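Local coordinates for protein chitinase A (Cycas revoluta, PDB 4MNK) that probably hydrolyses chitin, as a plant class V chitinase of glycosyl hydrolase family 18, and is captured here with bound N-acetylglucosamine sugars, at residues A[158-163]-A[173-178]; A[222-227]-A[232-237]. One frame throughout, in Å; residues are numbered along the deposited sequence.

Interaction 1 (A[158-163]-A[173-178]). With NAG (2-acetamido-2-deoxy-beta-D-glucopyranose), chain C.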
ATOM      1  N   GLU A 158       4.886   6.402  -5.410  1.00  5.83           N
ATOM      2  CA  GLU A 158       4.430   5.201  -6.099  1.00  6.17           C
ATOM      3  C   GLU A 158       4.503   3.992  -5.180  1.00  6.15           C
ATOM      4  O   GLU A 158       5.314   3.955  -4.248  1.00  6.12           O
ATOM      5  CB  GLU A 158       5.229   4.946  -7.383  1.00  6.42           C
ATOM      6  CG  GLU A 158       6.570   4.267  -7.147  1.00  7.28           C
ATOM      7  CD  GLU A 158       7.422   4.150  -8.392  1.00  8.00           C
ATOM      8  OE1 GLU A 158       8.249   3.215  -8.439  1.00  9.57           O
ATOM      9  OE2 GLU A 158       7.272   4.982  -9.313  1.00  8.94           O
ATOM     10  N   ALA A 159       3.648   3.011  -5.451  1.00  6.03           N
ATOM     11  CA  ALA A 159       3.711   1.722  -4.787  1.00  6.44           C
ATOM     12  C   ALA A 159       4.847   0.916  -5.400  1.00  6.44           C
ATOM     13  O   ALA A 159       5.028   0.909  -6.624  1.00  6.95           O
ATOM     14  CB  ALA A 159       2.395   0.986  -4.947  1.00  7.01           C
ATOM     15  N   VAL A 160       5.617   0.246  -4.548  1.00  6.33           N
ATOM     16  CA  VAL A 160       6.648  -0.670  -5.018  1.00  6.44           C
ATOM     17  C   VAL A 160       6.492  -2.041  -4.376  1.00  6.38           C
ATOM     18  O   VAL A 160       5.994  -2.169  -3.252  1.00  6.52           O
ATOM     19  CB  VAL A 160       8.100  -0.126  -4.822  1.00  6.40           C
ATOM     20  CG1 VAL A 160       8.307   1.173  -5.595  1.00  6.79           C
ATOM     21  CG2 VAL A 160       8.437   0.065  -3.351  1.00  6.40           C
ATOM     22  N   TYR A 161       6.910  -3.059  -5.119  1.00  6.48           N
ATOM     23  CA  TYR A 161       7.056  -4.420  -4.624  1.00  6.67           C
ATOM     24  C   TYR A 161       7.920  -4.404  -3.362  1.00  6.51           C
ATOM     25  O   TYR A 161       8.687  -3.461  -3.144  1.00  6.52           O
ATOM     26  CB  TYR A 161       7.715  -5.252  -5.727  1.00  6.92           C
ATOM     27  CG  TYR A 161       7.750  -6.750  -5.523  1.00  7.08           C
ATOM     28  CD1 TYR A 161       8.964  -7.433  -5.522  1.00  7.46           C
ATOM     29  CD2 TYR A 161       6.576  -7.490  -5.368  1.00  7.46           C
ATOM     30  CE1 TYR A 161       9.015  -8.809  -5.357  1.00  7.83           C
ATOM     31  CE2 TYR A 161       6.615  -8.868  -5.197  1.00  7.97           C
ATOM     32  CZ  TYR A 161       7.840  -9.519  -5.194  1.00  8.09           C
ATOM     33  OH  TYR A 161       7.903 -10.884  -5.029  1.00  9.41           O
ATOM     34  N   PHE A 162       7.797  -5.439  -2.531  1.00  6.63           N
ATOM     35  CA  PHE A 162       8.538  -5.488  -1.268  1.00  6.90           C
ATOM     36  C   PHE A 162      10.051  -5.453  -1.472  1.00  6.95           C
ATOM     37  O   PHE A 162      10.790  -5.025  -0.585  1.00  7.13           O
ATOM     38  CB  PHE A 162       8.128  -6.710  -0.430  1.00  7.19           C
ATOM     39  CG  PHE A 162       8.948  -7.948  -0.689  1.00  7.36           C
ATOM     40  CD1 PHE A 162       8.693  -8.759  -1.792  1.00  7.97           C
ATOM     41  CD2 PHE A 162       9.967  -8.313   0.188  1.00  8.01           C
ATOM     42  CE1 PHE A 162       9.448  -9.907  -2.026  1.00  8.75           C
ATOM     43  CE2 PHE A 162      10.727  -9.455  -0.039  1.00  8.70           C
ATOM     44  CZ  PHE A 162      10.469 -10.255  -1.145  1.00  9.34           C
ATOM     45  N   HIS A 163      10.485  -5.894  -2.654  1.00  7.37           N
ATOM     46  CA  HIS A 163      11.895  -6.065  -2.984  1.00  7.74           C
ATOM     47  C   HIS A 163      12.271  -5.163  -4.154  1.00  7.79           C
ATOM     48  O   HIS A 163      11.443  -4.874  -5.023  1.00  7.73           O
ATOM     49  CB  HIS A 163      12.141  -7.526  -3.361  1.00  8.12           C
ATOM     50  CG  HIS A 163      13.563  -7.968  -3.212  1.00  9.10           C
ATOM     51  ND1 HIS A 163      14.544  -7.651  -4.127  1.00  9.72           N
ATOM     52  CD2 HIS A 163      14.160  -8.736  -2.270  1.00  9.87           C
ATOM     53  CE1 HIS A 163      15.688  -8.192  -3.746  1.00  9.99           C
ATOM     54  NE2 HIS A 163      15.482  -8.856  -2.623  1.00 10.40           N
ATOM     55  N   THR A 173      13.918  -7.357 -14.184  1.00 12.97           N
ATOM     56  CA  THR A 173      14.206  -5.930 -14.078  1.00 12.06           C
ATOM     57  C   THR A 173      14.307  -5.562 -12.594  1.00 11.27           C
ATOM     58  O   THR A 173      14.200  -6.431 -11.723  1.00 10.92           O
ATOM     59  CB  THR A 173      13.158  -5.052 -14.835  1.00 12.02           C
ATOM     60  OG1 THR A 173      13.618  -3.695 -14.899  1.00 12.00           O
ATOM     61  CG2 THR A 173      11.782  -5.107 -14.168  1.00 12.15           C
ATOM     62  N   GLU A 174      14.532  -4.283 -12.312  1.00 10.81           N
ATOM     63  CA  GLU A 174      14.624  -3.804 -10.939  1.00 10.44           C
ATOM     64  C   GLU A 174      14.268  -2.329 -10.888  1.00  9.98           C
ATOM     65  O   GLU A 174      14.358  -1.632 -11.898  1.00  9.98           O
ATOM     66  CB  GLU A 174      16.028  -4.043 -10.367  1.00 10.80           C
ATOM     67  CG  GLU A 174      17.151  -3.289 -11.064  1.00 12.09           C
ATOM     68  CD  GLU A 174      18.515  -3.773 -10.626  1.00 13.83           C
ATOM     69  OE1 GLU A 174      18.920  -4.873 -11.057  1.00 15.70           O
ATOM     70  OE2 GLU A 174      19.177  -3.053  -9.851  1.00 15.01           O
ATOM     71  N   TYR A 175      13.863  -1.854  -9.715  1.00  9.18           N
ATOM     72  CA  TYR A 175      13.537  -0.444  -9.549  1.00  8.90           C
ATOM     73  C   TYR A 175      14.802   0.406  -9.601  1.00  8.88           C
ATOM     74  O   TYR A 175      15.765   0.130  -8.878  1.00  8.94           O
ATOM     75  CB  TYR A 175      12.796  -0.208  -8.234  1.00  8.57           C
ATOM     76  CG  TYR A 175      11.410  -0.804  -8.188  1.00  7.99           C
ATOM     77  CD1 TYR A 175      11.179  -2.022  -7.555  1.00  7.87           C
ATOM     78  CD2 TYR A 175      10.326  -0.146  -8.773  1.00  7.77           C
ATOM     79  CE1 TYR A 175       9.903  -2.581  -7.506  1.00  7.37           C
ATOM     80  CE2 TYR A 175       9.044  -0.694  -8.732  1.00  7.28           C
ATOM     81  CZ  TYR A 175       8.838  -1.912  -8.093  1.00  7.20           C
ATOM     82  OH  TYR A 175       7.576  -2.463  -8.034  1.00  7.17           O
ATOM     83  N   PRO A 176      14.811   1.434 -10.469  1.00  8.78           N
ATOM     84  CA  PRO A 176      15.976   2.317 -10.550  1.00  8.73           C
ATOM     85  C   PRO A 176      15.948   3.325  -9.398  1.00  8.69           C
ATOM     86  O   PRO A 176      15.246   4.335  -9.472  1.00  8.73           O
ATOM     87  CB  PRO A 176      15.805   2.997 -11.912  1.00  8.85           C
ATOM     88  CG  PRO A 176      14.328   2.977 -12.174  1.00  8.92           C
ATOM     89  CD  PRO A 176      13.774   1.770 -11.465  1.00  8.80           C
ATOM     90  N   VAL A 177      16.702   3.040  -8.338  1.00  8.79           N
ATOM     91  CA  VAL A 177      16.535   3.774  -7.078  1.00  9.09           C
ATOM     92  C   VAL A 177      16.972   5.237  -7.122  1.00  8.81           C
ATOM     93  O   VAL A 177      16.348   6.080  -6.485  1.00  8.64           O
ATOM     94  CB  VAL A 177      17.161   3.045  -5.850  1.00  9.37           C
ATOM     95  CG1 VAL A 177      16.536   1.669  -5.676  1.00  9.66           C
ATOM     96  CG2 VAL A 177      18.677   2.947  -5.964  1.00  9.89           C
ATOM     97  N   GLN A 178      18.034   5.535  -7.871  1.00  8.61           N
ATOM     98  CA  GLN A 178      18.504   6.913  -8.004  1.00  8.44           C
ATOM     99  C   GLN A 178      17.478   7.751  -8.774  1.00  8.19           C
ATOM    100  O   GLN A 178      17.159   8.875  -8.378  1.00  8.28           O
ATOM    101  CB  GLN A 178      19.871   6.952  -8.689  1.00  8.30           C
ATOM    102  CG  GLN A 178      20.511   8.327  -8.722  1.00  8.73           C
ATOM    103  CD  GLN A 178      21.674   8.387  -9.683  1.00  8.78           C
ATOM    104  OE1 GLN A 178      21.503   8.251 -10.895  1.00  8.93           O
ATOM    105  NE2 GLN A 178      22.870   8.582  -9.146  1.00  9.65           N
TER
HETATM  106  C1  NAG C   2       3.117 -14.463  -4.388  1.00 16.39           C
HETATM  107  C2  NAG C   2       2.961 -12.955  -4.187  1.00 15.99           C
HETATM  108  C3  NAG C   2       1.530 -12.561  -3.815  1.00 16.71           C
HETATM  109  C4  NAG C   2       0.493 -13.232  -4.713  1.00 17.61           C
HETATM  110  C5  NAG C   2       0.803 -14.724  -4.893  1.00 17.78           C
HETATM  111  C6  NAG C   2      -0.152 -15.392  -5.882  1.00 18.59           C
HETATM  112  C7  NAG C   2       5.103 -12.008  -3.461  1.00 14.03           C
HETATM  113  C8  NAG C   2       5.940 -11.548  -2.303  1.00 14.53           C
HETATM  114  N2  NAG C   2       3.885 -12.474  -3.173  1.00 14.93           N
HETATM  115  O3  NAG C   2       1.405 -11.156  -3.891  1.00 17.28           O
HETATM  116  O4  NAG C   2      -0.789 -13.066  -4.142  1.00 18.34           O
HETATM  117  O5  NAG C   2       2.146 -14.927  -5.310  1.00 17.09           O
HETATM  118  O6  NAG C   2       0.015 -14.846  -7.173  1.00 19.71           O
HETATM  119  O7  NAG C   2       5.551 -11.953  -4.609  1.00 13.54           O
HETATM  120  O   HOH W   1       5.563  -0.853  -8.748  1.00  8.40           O
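Y175, from the turn between strand 173-174 and helix 177-183, inserts its ring against barrel strand 155-161 in a buried contact that is part hydrogen bond, part CH-pi packing. The backbone N of Y161 donates an almost perfectly straight bond to Y175 OH (3.0 Å, 178°). Water 1, lying near the ring plane, joins that hydroxyl to A159 O, so the hydroxyl is tied to Y161 N directly and to A159 O through water. With CG of Y175 anti to its carbonyl carbon (chi1 -68°), the ring reaches V160, whose CG1 covers one face 4.0 Å from the centroid, offset toward the rim. Y161 CB lies at the edge of the Y175 ring, 3.6 Å from Y175 OH, and H163 O sits near the ring plane, by CE1. The carboxylate of E158 passes the ring, turned 59° from it. Beyond its CB, Y161 swings away to the sugar: its OH donates to O7 of the NAG acetamido group at 2.6 Å, at the edge of the Y161 ring. F162 CE1 touches NAG C8, and D193 O also binds this sugar. A tyrosine thus grips the C-terminal end of a TIM-barrel strand, where the chain enters the glycan-binding cleft.

Interaction 2 (A[222-227]-A[232-237])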
ATOM      1  N   GLU A 222      16.112  -4.086   3.090  1.00 11.09           N
ATOM      2  CA  GLU A 222      17.559  -4.221   2.897  1.00 11.54           C
ATOM      3  C   GLU A 222      17.939  -4.068   1.420  1.00 11.33           C
ATOM      4  O   GLU A 222      18.923  -3.399   1.095  1.00 11.56           O
ATOM      5  CB  GLU A 222      18.065  -5.573   3.427  1.00 11.99           C
ATOM      6  CG  GLU A 222      18.049  -5.736   4.955  1.00 13.21           C
ATOM      7  CD  GLU A 222      19.183  -5.009   5.662  1.00 14.56           C
ATOM      8  OE1 GLU A 222      19.004  -4.616   6.836  1.00 15.48           O
ATOM      9  OE2 GLU A 222      20.256  -4.830   5.051  1.00 15.58           O
ATOM     10  N   SER A 223      17.149  -4.671   0.531  1.00 10.74           N
ATOM     11  CA  SER A 223      17.449  -4.656  -0.904  1.00 10.37           C
ATOM     12  C   SER A 223      17.382  -3.259  -1.518  1.00 10.33           C
ATOM     13  O   SER A 223      18.209  -2.909  -2.360  1.00 10.30           O
ATOM     14  CB  SER A 223      16.561  -5.643  -1.673  1.00 10.07           C
ATOM     15  OG  SER A 223      15.239  -5.156  -1.858  1.00  9.38           O
ATOM     16  N   PHE A 224      16.402  -2.464  -1.098  1.00 10.34           N
ATOM     17  CA  PHE A 224      16.302  -1.081  -1.560  1.00 10.53           C
ATOM     18  C   PHE A 224      17.467  -0.232  -1.051  1.00 11.17           C
ATOM     19  O   PHE A 224      18.042   0.558  -1.800  1.00 11.28           O
ATOM     20  CB  PHE A 224      14.970  -0.456  -1.144  1.00 10.16           C
ATOM     21  CG  PHE A 224      13.810  -0.868  -2.008  1.00  9.07           C
ATOM     22  CD1 PHE A 224      12.904  -1.823  -1.564  1.00  8.69           C
ATOM     23  CD2 PHE A 224      13.623  -0.299  -3.266  1.00  8.53           C
ATOM     24  CE1 PHE A 224      11.825  -2.207  -2.362  1.00  8.05           C
ATOM     25  CE2 PHE A 224      12.550  -0.677  -4.073  1.00  8.34           C
ATOM     26  CZ  PHE A 224      11.649  -1.633  -3.618  1.00  8.05           C
ATOM     27  N   LEU A 225      17.812  -0.412   0.222  1.00 11.76           N
ATOM     28  CA  LEU A 225      18.910   0.332   0.836  1.00 12.43           C
ATOM     29  C   LEU A 225      20.266  -0.028   0.234  1.00 12.66           C
ATOM     30  O   LEU A 225      21.099   0.852   0.010  1.00 12.75           O
ATOM     31  CB  LEU A 225      18.911   0.132   2.353  1.00 12.62           C
ATOM     32  CG  LEU A 225      17.692   0.731   3.065  1.00 13.18           C
ATOM     33  CD1 LEU A 225      17.626   0.269   4.506  1.00 13.73           C
ATOM     34  CD2 LEU A 225      17.702   2.246   2.987  1.00 13.81           C
ATOM     35  N   ALA A 226      20.466  -1.315  -0.045  1.00 12.61           N
ATOM     36  CA  ALA A 226      21.707  -1.801  -0.656  1.00 13.04           C
ATOM     37  C   ALA A 226      21.882  -1.282  -2.082  1.00 13.19           C
ATOM     38  O   ALA A 226      23.009  -1.077  -2.538  1.00 13.58           O
ATOM     39  CB  ALA A 226      21.753  -3.318  -0.636  1.00 13.04           C
ATOM     40  N   ALA A 227      20.765  -1.077  -2.780  1.00 13.19           N
ATOM     41  CA  ALA A 227      20.781  -0.522  -4.131  1.00 13.11           C
ATOM     42  C   ALA A 227      21.120   0.969  -4.132  1.00 13.11           C
ATOM     43  O   ALA A 227      21.532   1.514  -5.158  1.00 13.23           O
ATOM     44  CB  ALA A 227      19.450  -0.769  -4.825  1.00 13.18           C
ATOM     45  N   GLU A 232      15.137   7.657   3.963  1.00 11.23           N
ATOM     46  CA  GLU A 232      13.964   8.518   4.152  1.00 11.53           C
ATOM     47  C   GLU A 232      12.943   8.450   2.998  1.00 11.04           C
ATOM     48  O   GLU A 232      11.804   8.896   3.152  1.00 11.11           O
ATOM     49  CB  GLU A 232      14.389   9.969   4.437  1.00 12.12           C
ATOM     50  CG  GLU A 232      14.893  10.761   3.230  1.00 13.91           C
ATOM     51  CD  GLU A 232      16.383  10.591   2.945  1.00 16.02           C
ATOM     52  OE1 GLU A 232      16.897  11.330   2.078  1.00 18.02           O
ATOM     53  OE2 GLU A 232      17.046   9.734   3.571  1.00 16.60           O
ATOM     54  N   LYS A 233      13.353   7.883   1.861  1.00 10.45           N
ATOM     55  CA  LYS A 233      12.478   7.701   0.698  1.00 10.24           C
ATOM     56  C   LYS A 233      11.639   6.420   0.775  1.00  9.45           C
ATOM     57  O   LYS A 233      10.787   6.184  -0.084  1.00  9.48           O
ATOM     58  CB  LYS A 233      13.301   7.693  -0.600  1.00 10.71           C
ATOM     59  CG  LYS A 233      14.036   8.992  -0.916  1.00 12.04           C
ATOM     60  CD  LYS A 233      13.101  10.034  -1.510  1.00 12.98           C
ATOM     61  CE  LYS A 233      13.847  11.300  -1.876  1.00 13.64           C
ATOM     62  NZ  LYS A 233      12.946  12.308  -2.492  1.00 14.17           N
ATOM     63  N   LEU A 234      11.887   5.592   1.787  1.00  8.72           N
ATOM     64  CA  LEU A 234      11.147   4.344   1.955  1.00  8.36           C
ATOM     65  C   LEU A 234      10.100   4.462   3.049  1.00  7.71           C
ATOM     66  O   LEU A 234      10.398   4.887   4.168  1.00  7.85           O
ATOM     67  CB  LEU A 234      12.089   3.178   2.271  1.00  8.38           C
ATOM     68  CG  LEU A 234      13.166   2.798   1.250  1.00  8.66           C
ATOM     69  CD1 LEU A 234      14.109   1.777   1.856  1.00  9.30           C
ATOM     70  CD2 LEU A 234      12.564   2.267  -0.046  1.00  9.35           C
ATOM     71  N   VAL A 235       8.874   4.080   2.711  1.00  7.00           N
ATOM     72  CA  VAL A 235       7.776   4.043   3.666  1.00  6.61           C
ATOM     73  C   VAL A 235       7.300   2.593   3.769  1.00  6.36           C
ATOM     74  O   VAL A 235       6.882   1.991   2.780  1.00  6.36           O
ATOM     75  CB  VAL A 235       6.647   5.021   3.258  1.00  6.43           C
ATOM     76  CG1 VAL A 235       5.414   4.834   4.123  1.00  6.24           C
ATOM     77  CG2 VAL A 235       7.140   6.453   3.367  1.00  7.10           C
ATOM     78  N   LEU A 236       7.406   2.026   4.970  1.00  6.24           N
ATOM     79  CA  LEU A 236       7.129   0.606   5.184  1.00  6.27           C
ATOM     80  C   LEU A 236       5.638   0.294   5.265  1.00  6.15           C
ATOM     81  O   LEU A 236       4.944   0.781   6.156  1.00  6.22           O
ATOM     82  CB  LEU A 236       7.829   0.120   6.455  1.00  6.42           C
ATOM     83  CG  LEU A 236       7.579  -1.337   6.858  1.00  6.86           C
ATOM     84  CD1 LEU A 236       8.203  -2.318   5.871  1.00  7.69           C
ATOM     85  CD2 LEU A 236       8.093  -1.589   8.266  1.00  7.69           C
ATOM     86  N   GLY A 237       5.160  -0.546   4.350  1.00  5.90           N
ATOM     87  CA  GLY A 237       3.762  -0.961   4.359  1.00  6.12           C
ATOM     88  C   GLY A 237       3.455  -1.988   5.425  1.00  6.06           C
ATOM     89  O   GLY A 237       4.246  -2.907   5.662  1.00  6.20           O
TER
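F224 and L225, neighbours on helix 217-227, pack against L234, the first residue of strand 234-247. Along the helix, E222 comes first; it turns away from the strand, and its OE1 makes a salt bridge with K320. After S223, F224 makes the larger share of the contact on the helix side. Its CB meets both methyls of L234, with L234 CD2 at 3.8 Å, and F224 CG lies 3.9 Å from that same methyl. A chi1 of -78° sets CG of F224 anti to its carbonyl carbon, and the ring then runs off past L234 to V160 of strand 155-161. L225 starts off to the side, but its isobutyl group bends back: L225 CD2 comes to 3.8 Å from L234 CD1, and L225 CG to 3.9 Å from that methyl. A226 and A227 continue the helical turn: A226 N bonds to E222 O at 2.8 Å, and A227 N to S223 O. Across from them, L234 points its side chain toward the helix. With CG anti to its carbonyl carbon (chi1 -61°), its two methyls divide the work: CD1 meets L225 as well as F224 CB, while CD2 is turned to F224 CB and CG. The same side chain also touches V187 and V189 of strand 186-190, so this leucine fills the layer between the helix and two neighbouring barrel strands. No hydrogen bond crosses this contact. Between these segments it is made of apolar carbon, mostly aliphatic, so the hydrophobic effect and fit, rather than directional bonds, probably govern how this outer helix lies on the TIM-barrel wall here.

After four earlier barrel strands the chain runs along strand 155-161 and turns back through the short hairpin 165-166/173-174; interaction 1 closes this loop. After helix 177-183 and strand 186-190 come a long excursion and helix 217-227, and interaction 2 closes the short connection from that helix into strand 234-247. The two loops follow in series, neither nesting nor crossing. They nevertheless meet in space, their centres about 9 Å apart: F224 CE1 lies 3.5 Å from Y161 O, S223 CB packs on H163 and A227 O on V177. Helix 217-227, one end of the second loop, thus also packs on both ends of the first, tying strands 155-161 and 234-247, which flank 186-190.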